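Local coordinates for protein alpha-ketoglutarate-dependent non-heme iron oxygenase EasH (Aspergillus japonicus, PDB 5M0T) that probably uses iron(II), 2-oxoglutarate and oxygen to carry out an oxidative step in the biosynthesis of the ergot alkaloid cycloclavine, at residues Leu120-Glu134 with Leu209-Arg223. Sequence-based numbering, arbitrary orientation.
With FE2 (Fe (II) ion), chain C; AKG (2-oxoglutaric acid), chain D.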
loop_
_atom_site.group_PDB
_atom_site.type_symbol
_atom_site.label_atom_id
_atom_site.label_comp_id
_atom_site.label_asym_id
_atom_site.label_seq_id
_atom_site.Cartn_x
_atom_site.Cartn_y
_atom_site.Cartn_z
ATOM N N LEU A 120 -16.552 -7.356 -15.438
ATOM C CA LEU A 120 -15.882 -7.474 -16.733
ATOM C C LEU A 120 -16.753 -8.252 -17.721
ATOM O O LEU A 120 -16.897 -9.469 -17.596
ATOM C CB LEU A 120 -14.511 -8.147 -16.581
ATOM C CG LEU A 120 -13.431 -7.463 -15.713
ATOM C CD1 LEU A 120 -12.141 -8.278 -15.755
ATOM C CD2 LEU A 120 -13.145 -6.017 -16.113
ATOM N N GLU A 121 -17.306 -7.547 -18.706
ATOM C CA GLU A 121 -18.191 -8.133 -19.710
ATOM C C GLU A 121 -17.449 -8.257 -21.074
ATOM O O GLU A 121 -16.993 -7.252 -21.635
ATOM C CB GLU A 121 -19.456 -7.266 -19.835
ATOM C CG GLU A 121 -20.750 -8.036 -20.063
ATOM C CD GLU A 121 -21.992 -7.162 -19.933
ATOM O OE1 GLU A 121 -22.210 -6.331 -20.849
ATOM O OE2 GLU A 121 -22.748 -7.303 -18.934
ATOM N N THR A 122 -17.318 -9.476 -21.585
ATOM C CA THR A 122 -16.655 -9.705 -22.878
ATOM C C THR A 122 -17.720 -9.900 -23.955
ATOM O O THR A 122 -18.651 -10.677 -23.782
ATOM C CB THR A 122 -15.703 -10.919 -22.848
ATOM O OG1 THR A 122 -16.441 -12.116 -22.573
ATOM C CG2 THR A 122 -14.647 -10.752 -21.762
ATOM N N GLU A 123 -17.583 -9.172 -25.049
ATOM C CA GLU A 123 -18.541 -9.228 -26.154
ATOM C C GLU A 123 -18.246 -10.414 -27.088
ATOM O O GLU A 123 -17.177 -11.003 -27.024
ATOM C CB GLU A 123 -18.507 -7.903 -26.926
ATOM C CG GLU A 123 -18.874 -6.691 -26.066
ATOM C CD GLU A 123 -18.754 -5.366 -26.806
ATOM O OE1 GLU A 123 -17.999 -5.298 -27.803
ATOM O OE2 GLU A 123 -19.434 -4.393 -26.401
ATOM N N PRO A 124 -19.199 -10.775 -27.956
ATOM C CA PRO A 124 -18.911 -11.752 -29.002
ATOM C C PRO A 124 -17.691 -11.352 -29.842
ATOM O O PRO A 124 -17.561 -10.186 -30.234
ATOM C CB PRO A 124 -20.173 -11.701 -29.858
ATOM C CG PRO A 124 -21.244 -11.337 -28.896
ATOM C CD PRO A 124 -20.608 -10.346 -27.993
ATOM N N GLY A 125 -16.796 -12.306 -30.078
ATOM C CA GLY A 125 -15.559 -12.060 -30.819
ATOM C C GLY A 125 -14.338 -11.669 -29.988
ATOM O O GLY A 125 -13.228 -11.616 -30.538
ATOM N N TYR A 126 -14.527 -11.385 -28.686
ATOM C CA TYR A 126 -13.419 -10.966 -27.818
ATOM C C TYR A 126 -12.365 -12.072 -27.796
ATOM O O TYR A 126 -12.691 -13.243 -27.564
ATOM C CB TYR A 126 -13.899 -10.624 -26.400
ATOM C CG TYR A 126 -12.767 -10.411 -25.421
ATOM C CD1 TYR A 126 -11.967 -9.264 -25.489
ATOM C CD2 TYR A 126 -12.464 -11.372 -24.457
ATOM C CE1 TYR A 126 -10.920 -9.067 -24.597
ATOM C CE2 TYR A 126 -11.422 -11.180 -23.557
ATOM C CZ TYR A 126 -10.646 -10.036 -23.636
ATOM O OH TYR A 126 -9.604 -9.856 -22.755
ATOM N N HIS A 127 -11.116 -11.685 -28.048
ATOM C CA HIS A 127 -10.064 -12.649 -28.372
ATOM C C HIS A 127 -9.451 -13.368 -27.147
ATOM O O HIS A 127 -8.787 -14.396 -27.301
ATOM C CB HIS A 127 -8.956 -11.978 -29.195
ATOM C CG HIS A 127 -8.233 -10.901 -28.456
ATOM N ND1 HIS A 127 -8.589 -9.574 -28.526
ATOM C CD2 HIS A 127 -7.187 -10.964 -27.606
ATOM C CE1 HIS A 127 -7.780 -8.862 -27.761
ATOM N NE2 HIS A 127 -6.924 -9.686 -27.181
ATOM N N GLY A 128 -9.653 -12.816 -25.953
ATOM C CA GLY A 128 -9.162 -13.437 -24.705
ATOM C C GLY A 128 -7.902 -12.747 -24.206
ATOM O O GLY A 128 -7.358 -11.883 -24.890
ATOM N N GLN A 129 -7.451 -13.114 -23.012
ATOM C CA GLN A 129 -6.222 -12.570 -22.432
ATOM C C GLN A 129 -5.101 -13.586 -22.555
ATOM O O GLN A 129 -5.350 -14.805 -22.611
ATOM C CB GLN A 129 -6.428 -12.252 -20.947
ATOM C CG GLN A 129 -7.356 -11.089 -20.683
ATOM C CD GLN A 129 -7.589 -10.828 -19.192
ATOM O OE1 GLN A 129 -7.721 -11.747 -18.394
ATOM N NE2 GLN A 129 -7.663 -9.561 -18.818
ATOM N N GLU A 130 -3.868 -13.092 -22.570
ATOM C CA GLU A 130 -2.730 -13.962 -22.290
ATOM C C GLU A 130 -2.790 -14.399 -20.803
ATOM O O GLU A 130 -3.251 -13.654 -19.936
ATOM C CB GLU A 130 -1.387 -13.272 -22.620
ATOM C CG GLU A 130 -0.713 -13.640 -23.964
ATOM C CD GLU A 130 -1.606 -13.555 -25.200
ATOM O OE1 GLU A 130 -2.605 -12.794 -25.235
ATOM O OE2 GLU A 130 -1.280 -14.253 -26.177
ATOM N N LEU A 131 -2.311 -15.609 -20.534
ATOM C CA LEU A 131 -2.228 -16.116 -19.177
ATOM C C LEU A 131 -1.236 -15.289 -18.379
ATOM O O LEU A 131 -0.173 -14.996 -18.857
ATOM C CB LEU A 131 -1.828 -17.592 -19.150
ATOM C CG LEU A 131 -2.757 -18.605 -19.827
ATOM C CD1 LEU A 131 -2.159 -19.994 -19.743
ATOM C CD2 LEU A 131 -4.157 -18.598 -19.243
ATOM N N HIS A 132 -1.612 -14.917 -17.160
ATOM C CA HIS A 132 -0.799 -14.053 -16.310
ATOM C C HIS A 132 -1.062 -14.391 -14.831
ATOM O O HIS A 132 -2.054 -15.041 -14.505
ATOM C CB HIS A 132 -1.158 -12.573 -16.591
ATOM C CG HIS A 132 -2.599 -12.232 -16.316
ATOM N ND1 HIS A 132 -3.600 -12.407 -17.246
ATOM C CD2 HIS A 132 -3.210 -11.765 -15.197
ATOM C CE1 HIS A 132 -4.760 -12.046 -16.718
ATOM N NE2 HIS A 132 -4.559 -11.680 -15.465
ATOM N N ARG A 133 -0.174 -13.942 -13.953
ATOM C CA ARG A 133 -0.372 -14.049 -12.510
ATOM C C ARG A 133 -0.761 -12.679 -12.008
ATOM O O ARG A 133 -0.160 -11.671 -12.407
ATOM C CB ARG A 133 0.909 -14.520 -11.823
ATOM C CG ARG A 133 1.258 -15.953 -12.172
ATOM C CD ARG A 133 2.407 -16.474 -11.340
ATOM N NE ARG A 133 2.622 -17.888 -11.609
ATOM C CZ ARG A 133 3.342 -18.380 -12.618
ATOM N NH1 ARG A 133 3.943 -17.572 -13.507
ATOM N NH2 ARG A 133 3.452 -19.706 -12.745
ATOM N N GLU A 134 -1.762 -12.636 -11.136
ATOM C CA GLU A 134 -2.313 -11.363 -10.684
ATOM C C GLU A 134 -1.306 -10.576 -9.828
ATOM O O GLU A 134 -1.339 -9.345 -9.844
ATOM C CB GLU A 134 -3.651 -11.558 -9.954
ATOM C CG GLU A 134 -4.715 -10.519 -10.346
ATOM C CD GLU A 134 -5.466 -10.839 -11.648
ATOM O OE1 GLU A 134 -4.911 -10.674 -12.757
ATOM O OE2 GLU A 134 -6.648 -11.255 -11.571
ATOM N N LEU A 209 -1.574 -18.892 -12.648
ATOM C CA LEU A 209 -1.733 -18.453 -14.032
ATOM C C LEU A 209 -3.182 -18.582 -14.461
ATOM O O LEU A 209 -3.795 -19.620 -14.268
ATOM C CB LEU A 209 -0.859 -19.258 -15.001
ATOM C CG LEU A 209 0.630 -18.917 -15.003
ATOM C CD1 LEU A 209 1.420 -20.000 -15.728
ATOM C CD2 LEU A 209 0.902 -17.540 -15.625
ATOM N N HIS A 210 -3.717 -17.508 -15.016
ATOM C CA HIS A 210 -5.097 -17.452 -15.436
ATOM C C HIS A 210 -5.270 -16.379 -16.518
ATOM O O HIS A 210 -4.389 -15.551 -16.719
ATOM C CB HIS A 210 -5.977 -17.083 -14.240
ATOM C CG HIS A 210 -5.804 -15.665 -13.820
ATOM N ND1 HIS A 210 -4.795 -15.255 -12.980
ATOM C CD2 HIS A 210 -6.457 -14.547 -14.201
ATOM C CE1 HIS A 210 -4.852 -13.942 -12.841
ATOM N NE2 HIS A 210 -5.841 -13.483 -13.590
ATOM N N GLY A 211 -6.416 -16.384 -17.182
ATOM C CA GLY A 211 -6.796 -15.291 -18.081
ATOM C C GLY A 211 -8.194 -15.489 -18.644
ATOM O O GLY A 211 -8.672 -16.619 -18.749
ATOM N N ALA A 212 -8.865 -14.386 -18.970
ATOM C CA ALA A 212 -10.196 -14.415 -19.583
ATOM C C ALA A 212 -10.099 -15.156 -20.897
ATOM O O ALA A 212 -9.139 -14.964 -21.636
ATOM C CB ALA A 212 -10.729 -13.006 -19.812
ATOM N N GLY A 213 -11.081 -16.001 -21.173
ATOM C CA GLY A 213 -11.081 -16.846 -22.361
ATOM C C GLY A 213 -11.579 -16.107 -23.591
ATOM O O GLY A 213 -12.099 -14.993 -23.491
ATOM N N LYS A 214 -11.401 -16.751 -24.745
ATOM C CA LYS A 214 -11.944 -16.288 -26.011
ATOM C C LYS A 214 -13.471 -16.474 -26.010
ATOM O O LYS A 214 -13.960 -17.554 -25.668
ATOM C CB LYS A 214 -11.318 -17.085 -27.177
ATOM C CG LYS A 214 -11.285 -16.374 -28.531
ATOM C CD LYS A 214 -12.157 -16.978 -29.622
ATOM C CE LYS A 214 -11.838 -16.366 -30.988
ATOM N NZ LYS A 214 -12.260 -14.938 -31.141
ATOM N N ASN A 215 -14.210 -15.426 -26.370
ATOM C CA ASN A 215 -15.671 -15.503 -26.537
ATOM C C ASN A 215 -15.994 -15.836 -28.007
ATOM O O ASN A 215 -16.099 -14.947 -28.812
ATOM C CB ASN A 215 -16.336 -14.178 -26.089
ATOM C CG ASN A 215 -17.860 -14.255 -26.014
ATOM O OD1 ASN A 215 -18.496 -15.025 -26.722
ATOM N ND2 ASN A 215 -18.457 -13.428 -25.151
ATOM N N ASN A 216 -16.161 -17.122 -28.310
ATOM C CA ASN A 216 -16.502 -17.636 -29.656
ATOM C C ASN A 216 -17.987 -17.596 -30.025
ATOM O O ASN A 216 -18.343 -18.113 -31.087
ATOM C CB ASN A 216 -16.095 -19.123 -29.778
ATOM C CG ASN A 216 -14.630 -19.322 -30.033
ATOM O OD1 ASN A 216 -14.126 -18.847 -31.045
ATOM N ND2 ASN A 216 -13.962 -20.101 -29.171
ATOM N N THR A 217 -18.856 -17.043 -29.186
ATOM C CA THR A 217 -20.291 -16.986 -29.517
ATOM C C THR A 217 -20.551 -15.812 -30.432
ATOM O O THR A 217 -19.698 -14.946 -30.564
ATOM C CB THR A 217 -21.191 -16.822 -28.285
ATOM O OG1 THR A 217 -21.026 -15.510 -27.732
ATOM C CG2 THR A 217 -20.867 -17.902 -27.224
ATOM N N THR A 218 -21.732 -15.796 -31.051
ATOM C CA THR A 218 -22.173 -14.700 -31.905
ATOM C C THR A 218 -23.005 -13.666 -31.159
ATOM O O THR A 218 -23.103 -12.529 -31.608
ATOM C CB THR A 218 -23.026 -15.258 -33.063
ATOM O OG1 THR A 218 -22.269 -16.227 -33.788
ATOM C CG2 THR A 218 -23.482 -14.158 -34.040
ATOM N N ASP A 219 -23.599 -14.058 -30.031
ATOM C CA ASP A 219 -24.642 -13.256 -29.381
ATOM C C ASP A 219 -24.663 -13.240 -27.837
ATOM O O ASP A 219 -25.591 -12.697 -27.265
ATOM C CB ASP A 219 -26.007 -13.733 -29.907
ATOM C CG ASP A 219 -26.285 -15.215 -29.592
ATOM O OD1 ASP A 219 -25.334 -15.988 -29.287
ATOM O OD2 ASP A 219 -27.470 -15.606 -29.664
ATOM N N PHE A 220 -23.652 -13.794 -27.164
ATOM C CA PHE A 220 -23.666 -13.901 -25.698
ATOM C C PHE A 220 -22.635 -12.968 -25.062
ATOM O O PHE A 220 -21.432 -13.057 -25.378
ATOM C CB PHE A 220 -23.393 -15.343 -25.270
ATOM C CG PHE A 220 -23.803 -15.654 -23.856
ATOM C CD1 PHE A 220 -22.942 -15.411 -22.795
ATOM C CD2 PHE A 220 -25.066 -16.182 -23.587
ATOM C CE1 PHE A 220 -23.335 -15.704 -21.485
ATOM C CE2 PHE A 220 -25.457 -16.477 -22.292
ATOM C CZ PHE A 220 -24.593 -16.252 -21.241
ATOM N N LEU A 221 -23.114 -12.085 -24.175
ATOM C CA LEU A 221 -22.256 -11.227 -23.360
ATOM C C LEU A 221 -21.940 -11.975 -22.076
ATOM O O LEU A 221 -22.835 -12.212 -21.264
ATOM C CB LEU A 221 -22.944 -9.911 -23.015
ATOM C CG LEU A 221 -23.372 -9.050 -24.192
ATOM C CD1 LEU A 221 -24.680 -8.361 -23.820
ATOM C CD2 LEU A 221 -22.293 -8.051 -24.628
ATOM N N ARG A 222 -20.673 -12.335 -21.904
ATOM C CA ARG A 222 -20.208 -13.129 -20.756
ATOM C C ARG A 222 -19.749 -12.166 -19.657
ATOM O O ARG A 222 -18.783 -11.443 -19.846
ATOM C CB ARG A 222 -19.105 -14.102 -21.229
ATOM C CG ARG A 222 -18.269 -14.825 -20.176
ATOM C CD ARG A 222 -17.259 -13.882 -19.552
ATOM N NE ARG A 222 -16.004 -14.483 -19.193
ATOM C CZ ARG A 222 -15.015 -13.830 -18.584
ATOM N NH1 ARG A 222 -15.119 -12.540 -18.231
ATOM N NH2 ARG A 222 -13.909 -14.493 -18.298
ATOM N N ARG A 223 -20.466 -12.131 -18.534
ATOM C CA ARG A 223 -20.202 -11.153 -17.476
ATOM C C ARG A 223 -19.561 -11.827 -16.269
ATOM O O ARG A 223 -20.172 -12.691 -15.646
ATOM C CB ARG A 223 -21.490 -10.453 -17.052
ATOM C CG ARG A 223 -21.270 -9.426 -15.946
ATOM C CD ARG A 223 -22.243 -8.252 -15.922
ATOM N NE ARG A 223 -23.604 -8.535 -16.376
ATOM C CZ ARG A 223 -24.627 -7.688 -16.243
ATOM N NH1 ARG A 223 -24.475 -6.495 -15.655
ATOM N NH2 ARG A 223 -25.827 -8.042 -16.690
HETATM FE FE FE2 C . -5.977 -11.680 -14.150
HETATM C C1 AKG D . -7.583 -9.855 -15.029
HETATM O O1 AKG D . -6.594 -9.746 -14.306
HETATM O O2 AKG D . -8.099 -8.872 -15.728
HETATM C C2 AKG D . -8.354 -11.172 -15.201
HETATM O O5 AKG D . -7.767 -12.210 -14.960
HETATM C C3 AKG D . -9.801 -11.175 -15.623
HETATM C C4 AKG D . -10.333 -12.576 -15.875
HETATM C C5 AKG D . -11.766 -12.623 -16.329
HETATM O O3 AKG D . -12.443 -11.502 -16.245
HETATM O O4 AKG D . -12.258 -13.650 -16.738
HETATM O O HOH W 1 -14.278 -13.757 -22.545
#
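His210 and His132 form an antiparallel hydrogen-bonded pair, His132 N giving its hydrogen to His210 O at 2.9 Å and His210 N returning a bond to His132 O. In both residues CG sits between the backbone N and the carbonyl carbon (chi1 71° in His210), which swings the rings back toward the iron. Each NE2 binds the metal at 1.9 Å. The ring planes stand 65° apart. Histidine suits both places because its second nitrogen can fix the ring's rotation: His132 ND1 donates almost straight to Glu130 O, and His210 ND1 bonds to Thr208 O. Glu134 OE1 completes the protein's share of the iron site, its carboxylate nearly perpendicular to the His210 ring; 2-oxoglutarate adds O1 and O5. Next to His210, Leu209 lays CG over the centre of the Arg133 guanidinium, 3.6 Å above its plane. Its branched apolar end suits that flat face, since Arg133 NE bonds elsewhere, to Lys207 O, and NH2 to Ser175 O. Gln129 works both ways: OE1 accepts from Ala212 N at 2.9 Å, and NE2 points straight at 2-oxoglutarate O2. At the other end of the cosubstrate, Arg222 meets the distal carboxylate, a natural partner for its positive charge. Glu121 OE2 lies 3.0 Å from Arg223 NE, above the guanidinium plane, a salt bridge of charges alone; Asp53 is a second acidic partner of Arg223. His132, Glu134 and His210 form the two-histidine, one-carboxylate facial triad, and Arg222 belongs to the 2-oxoglutarate pocket beside it, as in PhyH-family oxygenases of the cupin clan.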